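PDB 1LJ8: mannitol dehydrogenase from Pseudomonas fluorescens, which probably catalyses the NAD-dependent interconversion of mannitol and fructose. Local coordinates for residues G134-D139 / S188-P193; G143-H148 / T164-I169. All blocks are in the same frame, centred on the assembly; numbering follows the deposited sequence.

Interaction 1 of 2, residues G134-D139 / S188-P193; sequences GGYCID and SCDNLP. With NAD (nicotinamide-adenine-dinucleotide), chain B.
On the nicotinamide-ribose side of the NAD site in the Rossmann domain, Tyr136 of the type I turn 134-137 drives its phenol against Ser188, at the end of strand 185-188, and Asp190 and Leu192 of the loop that follows. The hydroxyl works both ways: Tyr136 OH donates to Asp190 OD2 over a very short 2.5 Å, and accepts from Ser188 OG at 2.7 Å. The acceptor OD2 sits at the ring edge, near its plane, with the carboxylate turned 80° against the ring, whereas the serine hydroxyl approaches obliquely. Ser188 OG, anti to the backbone N (chi1 177°), also accepts from Asp190 N at 3.3 Å in an almost straight bond (170°), closing an ST turn. Tyrosine, serine and aspartate thus form one closed circuit of bonds. Further down the ring, Tyr136 CE1 packs on Leu192 CD1 at 3.8 Å. Both carboxylate oxygens are gripped twice: Ile131 N adds a bond to OD2 and Thr132 N one to OD1. With its rotation so fixed, Asp190 presents OD1 to the ribose hydroxyl O2D of NAD at 2.8 Å, and the same O2D accepts from Asn191 N at 2.9 Å. A phenylalanine in place of Tyr136 would probably leave Ser188 OG without its acceptor and Asp190 OD2 without one of its two donors, so that the carboxylate is less firmly held where it meets the ribose. Tyr136 and Ser188 form a second shell behind Asp190, whose loop, like those of other Rossmann-type dehydrogenases, follows a parallel strand and cradles the dinucleotide.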
ATOM      1  N   GLY A 134       0.864   7.985  -0.118  1.00 15.27           N
ATOM      2  CA  GLY A 134       1.189   9.403  -0.083  1.00 16.94           C
ATOM      3  C   GLY A 134       2.581   9.684   0.487  1.00 19.31           C
ATOM      4  O   GLY A 134       2.935  10.867   0.640  1.00 21.63           O
ATOM      5  N   GLY A 135       3.385   8.648   0.773  1.00 17.06           N
ATOM      6  CA  GLY A 135       4.711   8.908   1.362  1.00 16.83           C
ATOM      7  C   GLY A 135       5.797   9.455   0.439  1.00 15.26           C
ATOM      8  O   GLY A 135       6.869   9.838   0.902  1.00 15.83           O
ATOM      9  N   TYR A 136       5.526   9.554  -0.861  1.00 14.53           N
ATOM     10  CA  TYR A 136       6.566   9.969  -1.803  1.00 14.62           C
ATOM     11  C   TYR A 136       6.640  11.462  -2.118  1.00 15.84           C
ATOM     12  O   TYR A 136       7.571  11.920  -2.797  1.00 14.87           O
ATOM     13  CB  TYR A 136       6.437   9.156  -3.097  1.00 14.14           C
ATOM     14  CG  TYR A 136       6.618   7.656  -2.859  1.00 12.84           C
ATOM     15  CD1 TYR A 136       5.607   6.884  -2.268  1.00 13.85           C
ATOM     16  CD2 TYR A 136       7.839   7.050  -3.151  1.00 13.11           C
ATOM     17  CE1 TYR A 136       5.822   5.531  -1.975  1.00 13.96           C
ATOM     18  CE2 TYR A 136       8.093   5.678  -2.854  1.00 12.38           C
ATOM     19  CZ  TYR A 136       7.071   4.936  -2.267  1.00 12.50           C
ATOM     20  OH  TYR A 136       7.309   3.613  -1.971  1.00 11.75           O
ATOM     21  N   CYS A 137       5.637  12.186  -1.651  1.00 16.14           N
ATOM     22  CA  CYS A 137       5.608  13.626  -1.781  1.00 18.44           C
ATOM     23  C   CYS A 137       5.709  14.184  -3.188  1.00 18.84           C
ATOM     24  O   CYS A 137       6.417  15.186  -3.392  1.00 19.80           O
ATOM     25  CB  CYS A 137       6.734  14.227  -0.922  1.00 18.48           C
ATOM     26  SG  CYS A 137       6.622  13.690   0.831  1.00 23.32           S
ATOM     27  N   ILE A 138       5.076  13.532  -4.165  1.00 18.67           N
ATOM     28  CA  ILE A 138       5.063  14.099  -5.524  1.00 20.12           C
ATOM     29  C   ILE A 138       3.611  14.518  -5.740  1.00 20.86           C
ATOM     30  O   ILE A 138       2.689  13.728  -5.470  1.00 20.33           O
ATOM     31  CB  ILE A 138       5.409  13.067  -6.638  1.00 20.84           C
ATOM     32  CG1 ILE A 138       6.876  12.646  -6.530  1.00 23.57           C
ATOM     33  CG2 ILE A 138       5.073  13.688  -8.056  1.00 20.53           C
ATOM     34  CD1 ILE A 138       7.828  13.707  -6.911  1.00 22.71           C
ATOM     35  N   ASP A 139       3.395  15.748  -6.201  1.00 18.61           N
ATOM     36  CA  ASP A 139       2.039  16.263  -6.486  1.00 20.18           C
ATOM     37  C   ASP A 139       1.680  15.714  -7.885  1.00 20.49           C
ATOM     38  O   ASP A 139       2.299  16.109  -8.882  1.00 21.23           O
ATOM     39  CB  ASP A 139       2.086  17.797  -6.500  1.00 20.88           C
ATOM     40  CG  ASP A 139       0.728  18.459  -6.785  1.00 23.02           C
ATOM     41  OD1 ASP A 139      -0.187  17.835  -7.372  1.00 19.97           O
ATOM     42  OD2 ASP A 139       0.600  19.655  -6.421  1.00 22.51           O
ATOM     43  N   SER A 188      10.720   0.085  -4.127  1.00 10.20           N
ATOM     44  CA  SER A 188       9.377   0.467  -3.653  1.00 10.49           C
ATOM     45  C   SER A 188       8.406  -0.707  -3.774  1.00 12.30           C
ATOM     46  O   SER A 188       8.357  -1.366  -4.809  1.00 12.97           O
ATOM     47  CB  SER A 188       8.795   1.604  -4.519  1.00  9.79           C
ATOM     48  OG  SER A 188       7.463   1.884  -4.061  1.00 11.86           O
ATOM     49  N   CYS A 189       7.646  -0.944  -2.718  1.00 11.94           N
ATOM     50  CA  CYS A 189       6.619  -1.996  -2.741  1.00 11.80           C
ATOM     51  C   CYS A 189       5.274  -1.341  -2.420  1.00 12.06           C
ATOM     52  O   CYS A 189       4.373  -1.976  -1.852  1.00 12.70           O
ATOM     53  CB  CYS A 189       6.941  -3.095  -1.710  1.00 10.06           C
ATOM     54  SG  CYS A 189       8.468  -3.945  -2.124  1.00 12.70           S
ATOM     55  N   ASP A 190       5.127  -0.065  -2.782  1.00 11.19           N
ATOM     56  CA  ASP A 190       3.850   0.625  -2.580  1.00 11.49           C
ATOM     57  C   ASP A 190       2.976   0.646  -3.838  1.00 11.62           C
ATOM     58  O   ASP A 190       3.461   0.451  -4.952  1.00 11.62           O
ATOM     59  CB  ASP A 190       4.090   2.078  -2.104  1.00 10.93           C
ATOM     60  CG  ASP A 190       4.550   2.135  -0.633  1.00 10.16           C
ATOM     61  OD1 ASP A 190       3.719   1.727   0.226  1.00 11.44           O
ATOM     62  OD2 ASP A 190       5.707   2.613  -0.350  1.00 12.44           O
ATOM     63  N   ASN A 191       1.692   0.920  -3.633  1.00 12.16           N
ATOM     64  CA  ASN A 191       0.723   0.944  -4.722  1.00 11.97           C
ATOM     65  C   ASN A 191       0.737   2.252  -5.501  1.00 12.72           C
ATOM     66  O   ASN A 191      -0.139   3.092  -5.290  1.00 12.60           O
ATOM     67  CB  ASN A 191      -0.672   0.752  -4.131  1.00 13.06           C
ATOM     68  CG  ASN A 191      -0.915  -0.653  -3.637  1.00 11.97           C
ATOM     69  OD1 ASN A 191      -0.357  -1.632  -4.165  1.00 13.73           O
ATOM     70  ND2 ASN A 191      -1.836  -0.777  -2.685  1.00 13.41           N
ATOM     71  N   LEU A 192       1.684   2.402  -6.413  1.00 12.81           N
ATOM     72  CA  LEU A 192       1.757   3.595  -7.269  1.00 14.11           C
ATOM     73  C   LEU A 192       1.905   2.975  -8.646  1.00 14.65           C
ATOM     74  O   LEU A 192       2.612   1.987  -8.796  1.00 14.01           O
ATOM     75  CB  LEU A 192       3.001   4.460  -6.972  1.00 15.15           C
ATOM     76  CG  LEU A 192       2.790   5.380  -5.751  1.00 16.57           C
ATOM     77  CD1 LEU A 192       3.088   4.598  -4.452  1.00 19.74           C
ATOM     78  CD2 LEU A 192       3.749   6.602  -5.854  1.00 19.20           C
ATOM     79  N   PRO A 193       1.282   3.567  -9.665  1.00 15.40           N
ATOM     80  CA  PRO A 193       1.399   2.987 -11.011  1.00 15.69           C
ATOM     81  C   PRO A 193       2.845   2.667 -11.461  1.00 15.65           C
ATOM     82  O   PRO A 193       3.133   1.581 -12.002  1.00 16.74           O
ATOM     83  CB  PRO A 193       0.726   4.050 -11.870  1.00 15.17           C
ATOM     84  CG  PRO A 193      -0.391   4.536 -10.994  1.00 16.58           C
ATOM     85  CD  PRO A 193       0.270   4.645  -9.626  1.00 14.86           C
TER
HETATM   86  PA  NAD B1500       0.170  -0.626   7.742  1.00 13.45           P
HETATM   87  O1A NAD B1500      -0.719   0.401   8.222  1.00 14.98           O
HETATM   88  O2A NAD B1500       0.245  -1.986   8.348  1.00 12.44           O
HETATM   89  O5B NAD B1500       1.678  -0.102   7.760  1.00 14.96           O
HETATM   90  C5B NAD B1500       2.015   1.154   7.092  1.00 16.33           C
HETATM   91  C4B NAD B1500       3.495   1.299   7.502  1.00 17.10           C
HETATM   92  O4B NAD B1500       3.998   2.532   6.837  1.00 17.37           O
HETATM   93  C3B NAD B1500       3.763   1.612   9.017  1.00 16.09           C
HETATM   94  O3B NAD B1500       5.006   0.965   9.345  1.00 16.04           O
HETATM   95  C2B NAD B1500       3.844   3.145   9.046  1.00 18.74           C
HETATM   96  O2B NAD B1500       4.556   3.645  10.171  1.00 20.22           O
HETATM   97  C1B NAD B1500       4.615   3.413   7.768  1.00 16.89           C
HETATM   98  N9A NAD B1500       4.498   4.737   7.245  1.00 16.81           N
HETATM   99  C8A NAD B1500       3.394   5.534   7.012  1.00 16.37           C
HETATM  100  N7A NAD B1500       3.713   6.690   6.475  1.00 16.65           N
HETATM  101  C5A NAD B1500       5.093   6.638   6.355  1.00 16.72           C
HETATM  102  C6A NAD B1500       5.971   7.592   5.830  1.00 15.10           C
HETATM  103  N6A NAD B1500       5.625   8.772   5.312  1.00 17.97           N
HETATM  104  N1A NAD B1500       7.328   7.298   5.842  1.00 15.92           N
HETATM  105  C2A NAD B1500       7.804   6.090   6.348  1.00 17.07           C
HETATM  106  N3A NAD B1500       6.949   5.119   6.855  1.00 18.60           N
HETATM  107  C4A NAD B1500       5.593   5.455   6.835  1.00 17.29           C
HETATM  108  O3  NAD B1500      -0.131  -0.753   6.189  1.00 12.18           O
HETATM  109  PN  NAD B1500       0.067  -1.974   5.163  1.00 12.57           P
HETATM  110  O1N NAD B1500      -1.182  -2.737   5.083  1.00 13.89           O
HETATM  111  O2N NAD B1500       1.281  -2.689   5.568  1.00 13.14           O
HETATM  112  O5D NAD B1500       0.220  -1.232   3.780  1.00 11.96           O
HETATM  113  C5D NAD B1500       1.380  -0.434   3.592  1.00 11.80           C
HETATM  114  C4D NAD B1500       1.469  -0.196   2.148  1.00 12.93           C
HETATM  115  O4D NAD B1500       1.814  -1.365   1.378  1.00 12.22           O
HETATM  116  C3D NAD B1500       0.228   0.432   1.417  1.00 13.01           C
HETATM  117  O3D NAD B1500       0.096   1.826   1.672  1.00 11.71           O
HETATM  118  C2D NAD B1500       0.435   0.030  -0.029  1.00 11.01           C
HETATM  119  O2D NAD B1500       1.218   0.988  -0.728  1.00 10.34           O
HETATM  120  C1D NAD B1500       1.149  -1.341   0.084  1.00 12.25           C
HETATM  121  N1N NAD B1500       0.259  -2.508  -0.075  1.00 11.57           N
HETATM  122  C2N NAD B1500      -0.654  -2.966   0.893  1.00 10.99           C
HETATM  123  C3N NAD B1500      -1.478  -4.009   0.555  1.00 13.12           C
HETATM  124  C7N NAD B1500      -2.508  -4.499   1.591  1.00 13.05           C
HETATM  125  O7N NAD B1500      -3.370  -5.296   1.192  1.00 10.18           O
HETATM  126  N7N NAD B1500      -2.520  -4.029   2.820  1.00 10.98           N
HETATM  127  C4N NAD B1500      -1.426  -4.623  -0.789  1.00 13.42           C
HETATM  128  C5N NAD B1500      -0.456  -4.142  -1.721  1.00 12.27           C
HETATM  129  C6N NAD B1500       0.412  -3.065  -1.383  1.00 10.18           C

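Interaction 2 of 2, residues G143-H148 / T164-I169; sequences GEFMAH and TVFGFI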
ATOM      1  N   GLY A 143       3.330  16.846 -11.325  1.00 29.39           N
ATOM      2  CA  GLY A 143       4.558  16.066 -11.263  1.00 29.28           C
ATOM      3  C   GLY A 143       5.643  16.712 -10.417  1.00 27.72           C
ATOM      4  O   GLY A 143       6.805  16.334 -10.460  1.00 30.25           O
ATOM      5  N   GLU A 144       5.276  17.686  -9.617  1.00 26.87           N
ATOM      6  CA  GLU A 144       6.283  18.368  -8.819  1.00 26.58           C
ATOM      7  C   GLU A 144       6.554  17.751  -7.432  1.00 24.74           C
ATOM      8  O   GLU A 144       5.628  17.345  -6.754  1.00 20.29           O
ATOM      9  CB  GLU A 144       5.867  19.830  -8.650  1.00 30.25           C
ATOM     10  CG  GLU A 144       6.019  20.644  -9.954  1.00 35.94           C
ATOM     11  CD  GLU A 144       7.443  20.528 -10.512  1.00 40.01           C
ATOM     12  OE1 GLU A 144       7.662  19.810 -11.531  1.00 42.80           O
ATOM     13  OE2 GLU A 144       8.352  21.134  -9.899  1.00 41.15           O
ATOM     14  N   PHE A 145       7.829  17.687  -7.034  1.00 20.73           N
ATOM     15  CA  PHE A 145       8.175  17.222  -5.696  1.00 20.12           C
ATOM     16  C   PHE A 145       7.718  18.333  -4.728  1.00 21.29           C
ATOM     17  O   PHE A 145       7.947  19.517  -4.971  1.00 22.21           O
ATOM     18  CB  PHE A 145       9.695  17.009  -5.589  1.00 18.60           C
ATOM     19  CG  PHE A 145      10.143  16.553  -4.219  1.00 19.31           C
ATOM     20  CD1 PHE A 145       9.768  15.304  -3.746  1.00 17.47           C
ATOM     21  CD2 PHE A 145      10.966  17.366  -3.432  1.00 19.94           C
ATOM     22  CE1 PHE A 145      10.200  14.841  -2.487  1.00 19.88           C
ATOM     23  CE2 PHE A 145      11.414  16.919  -2.157  1.00 19.29           C
ATOM     24  CZ  PHE A 145      11.028  15.658  -1.688  1.00 17.33           C
HETATM   25  N   MSE A 146       7.067  17.964  -3.636  1.00 19.63           N
HETATM   26  CA  MSE A 146       6.524  18.933  -2.687  1.00 22.55           C
HETATM   27  C   MSE A 146       7.552  19.360  -1.635  1.00 21.88           C
HETATM   28  O   MSE A 146       7.433  19.052  -0.459  1.00 22.72           O
HETATM   29  CB  MSE A 146       5.268  18.326  -2.045  1.00 24.44           C
HETATM   30  CG  MSE A 146       4.192  18.068  -3.120  1.00 28.29           C
HETATM   31 SE   MSE A 146       2.745  16.859  -2.505  1.00 41.48          SE
HETATM   32  CE  MSE A 146       1.727  18.145  -1.523  1.00 34.91           C
ATOM     33  N   ALA A 147       8.549  20.091  -2.104  1.00 24.24           N
ATOM     34  CA  ALA A 147       9.660  20.566  -1.254  1.00 26.05           C
ATOM     35  C   ALA A 147       9.230  21.395  -0.071  1.00 26.90           C
ATOM     36  O   ALA A 147       9.942  21.443   0.944  1.00 27.45           O
ATOM     37  CB  ALA A 147      10.636  21.358  -2.098  1.00 25.84           C
ATOM     38  N   HIS A 148       8.064  22.037  -0.181  1.00 26.38           N
ATOM     39  CA  HIS A 148       7.549  22.896   0.892  1.00 27.63           C
ATOM     40  C   HIS A 148       7.009  22.186   2.122  1.00 26.64           C
ATOM     41  O   HIS A 148       6.793  22.828   3.166  1.00 25.75           O
ATOM     42  CB  HIS A 148       6.431  23.789   0.360  1.00 30.72           C
ATOM     43  CG  HIS A 148       5.239  23.011  -0.119  1.00 34.07           C
ATOM     44  ND1 HIS A 148       5.239  22.311  -1.313  1.00 34.41           N
ATOM     45  CD2 HIS A 148       4.049  22.754   0.474  1.00 34.95           C
ATOM     46  CE1 HIS A 148       4.094  21.659  -1.429  1.00 36.68           C
ATOM     47  NE2 HIS A 148       3.357  21.909  -0.357  1.00 36.68           N
ATOM     48  N   THR A 164      12.593  11.945   7.611  1.00 15.79           N
ATOM     49  CA  THR A 164      11.871  11.291   6.505  1.00 14.66           C
ATOM     50  C   THR A 164      12.682  10.264   5.769  1.00 14.56           C
ATOM     51  O   THR A 164      13.899  10.205   5.860  1.00 13.02           O
ATOM     52  CB  THR A 164      11.386  12.289   5.426  1.00 16.01           C
ATOM     53  OG1 THR A 164      12.505  12.724   4.619  1.00 14.63           O
ATOM     54  CG2 THR A 164      10.733  13.503   6.097  1.00 17.41           C
ATOM     55  N   VAL A 165      11.976   9.470   4.964  1.00 14.81           N
ATOM     56  CA  VAL A 165      12.671   8.473   4.203  1.00 14.17           C
ATOM     57  C   VAL A 165      13.749   9.113   3.299  1.00 13.77           C
ATOM     58  O   VAL A 165      14.845   8.557   3.109  1.00 13.55           O
ATOM     59  CB  VAL A 165      11.609   7.630   3.391  1.00 15.70           C
ATOM     60  CG1 VAL A 165      10.801   8.552   2.497  1.00 15.67           C
ATOM     61  CG2 VAL A 165      12.286   6.590   2.567  1.00 18.34           C
ATOM     62  N   PHE A 166      13.445  10.268   2.715  1.00 13.86           N
ATOM     63  CA  PHE A 166      14.435  10.894   1.837  1.00 16.12           C
ATOM     64  C   PHE A 166      15.673  11.333   2.589  1.00 14.29           C
ATOM     65  O   PHE A 166      16.775  11.145   2.095  1.00 14.79           O
ATOM     66  CB  PHE A 166      13.818  12.093   1.129  1.00 16.81           C
ATOM     67  CG  PHE A 166      12.574  11.744   0.372  1.00 19.55           C
ATOM     68  CD1 PHE A 166      11.337  12.112   0.856  1.00 20.68           C
ATOM     69  CD2 PHE A 166      12.660  10.968  -0.780  1.00 21.35           C
ATOM     70  CE1 PHE A 166      10.159  11.702   0.196  1.00 23.08           C
ATOM     71  CE2 PHE A 166      11.505  10.547  -1.451  1.00 25.59           C
ATOM     72  CZ  PHE A 166      10.248  10.916  -0.954  1.00 24.18           C
ATOM     73  N   GLY A 167      15.481  11.928   3.763  1.00 15.32           N
ATOM     74  CA  GLY A 167      16.616  12.386   4.567  1.00 13.11           C
ATOM     75  C   GLY A 167      17.463  11.216   5.008  1.00 12.94           C
ATOM     76  O   GLY A 167      18.698  11.280   4.954  1.00 13.43           O
ATOM     77  N   PHE A 168      16.827  10.130   5.441  1.00 13.36           N
ATOM     78  CA  PHE A 168      17.598   8.960   5.854  1.00 12.25           C
ATOM     79  C   PHE A 168      18.338   8.315   4.707  1.00 14.10           C
ATOM     80  O   PHE A 168      19.511   7.925   4.846  1.00 13.16           O
ATOM     81  CB  PHE A 168      16.707   7.924   6.570  1.00 12.70           C
ATOM     82  CG  PHE A 168      16.570   8.201   8.030  1.00 13.83           C
ATOM     83  CD1 PHE A 168      15.387   8.729   8.552  1.00 14.35           C
ATOM     84  CD2 PHE A 168      17.679   8.013   8.886  1.00 14.31           C
ATOM     85  CE1 PHE A 168      15.293   9.072   9.912  1.00 15.54           C
ATOM     86  CE2 PHE A 168      17.576   8.366  10.259  1.00 13.09           C
ATOM     87  CZ  PHE A 168      16.378   8.892  10.739  1.00 14.18           C
ATOM     88  N   ILE A 169      17.656   8.130   3.568  1.00 12.27           N
ATOM     89  CA  ILE A 169      18.374   7.528   2.445  1.00 12.70           C
ATOM     90  C   ILE A 169      19.552   8.410   1.989  1.00 12.41           C
ATOM     91  O   ILE A 169      20.626   7.890   1.726  1.00 14.44           O
ATOM     92  CB  ILE A 169      17.416   7.267   1.253  1.00 12.28           C
ATOM     93  CG1 ILE A 169      16.569   6.037   1.621  1.00 13.03           C
ATOM     94  CG2 ILE A 169      18.197   7.035  -0.061  1.00 13.25           C
ATOM     95  CD1 ILE A 169      15.366   5.826   0.683  1.00 14.40           C
TER
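Thr164 OG1 is gripped twice at the N-cap of the helix that carries Phe166 to Phe145: it accepts from Gly167 N at 3.2 Å, N-H and oxygen nearly in line (169°), and is hydrogen-bonded to Asp155 of helix 150-157. This capping bond and the first helical bond, Phe168 N to Thr164 O at 3.0 Å, secure the opening turn, from which Phe166 projects toward strand 144-145. There it meets Phe145 in a T-shaped pair. The CE1 corner of Phe145 comes edge-on over one face of the Phe166 ring, nearer its rim than its middle, with Phe145 CE1 4.1 Å from Phe166 CE1. The ring planes stand at 86° and the centroids of Phe145 and Phe166 lie 5.5 Å apart. Helix 165-178 belongs to the beta-alpha-beta crossover that joins the neighbouring parallel strands 126-129 and 185-188 of the Rossmann sheet, and the small hairpin bearing Phe145 is an excursion within that connection. The other face of Phe166 is covered near its rim by Val165 CG1, so this ring is held between its helix neighbour and the hairpin. Phe145 reaches across because CG lies anti to the backbone N (chi1 179°), extending the ring away from its strand. Ile152 of helix 150-157 touches both phenylalanines, while helix 195-210 supplies Ala205 against Phe145 and Ala202 against Phe166. Just beyond Phe145 the chain bends in an inverse gamma turn centred on Met146, a selenomethionine, marked by a weak bond from Ala147 N to Phe145 O at 3.0 Å.

The two contacts lie with centres about 11 Å apart in the Rossmann domain, and interaction 2 is nested in the chain loop that interaction 1 closes. They share the two-stranded antiparallel hairpin: strand 138-139 belongs to the first, strand 144-145 to the second, and Asp139 N to Glu144 O (2.8 Å) and Cys137 O to Met146 N (2.9 Å) are probable hydrogen bonds between them. Tyr136 O also packs on Phe166 CZ at 3.4 Å. Helix 195-210 touches both contacts. The residue leading into the hairpin is thus tied to the NAD-binding loop, and the hairpin's second strand packs on helix 165-178 of the crossover.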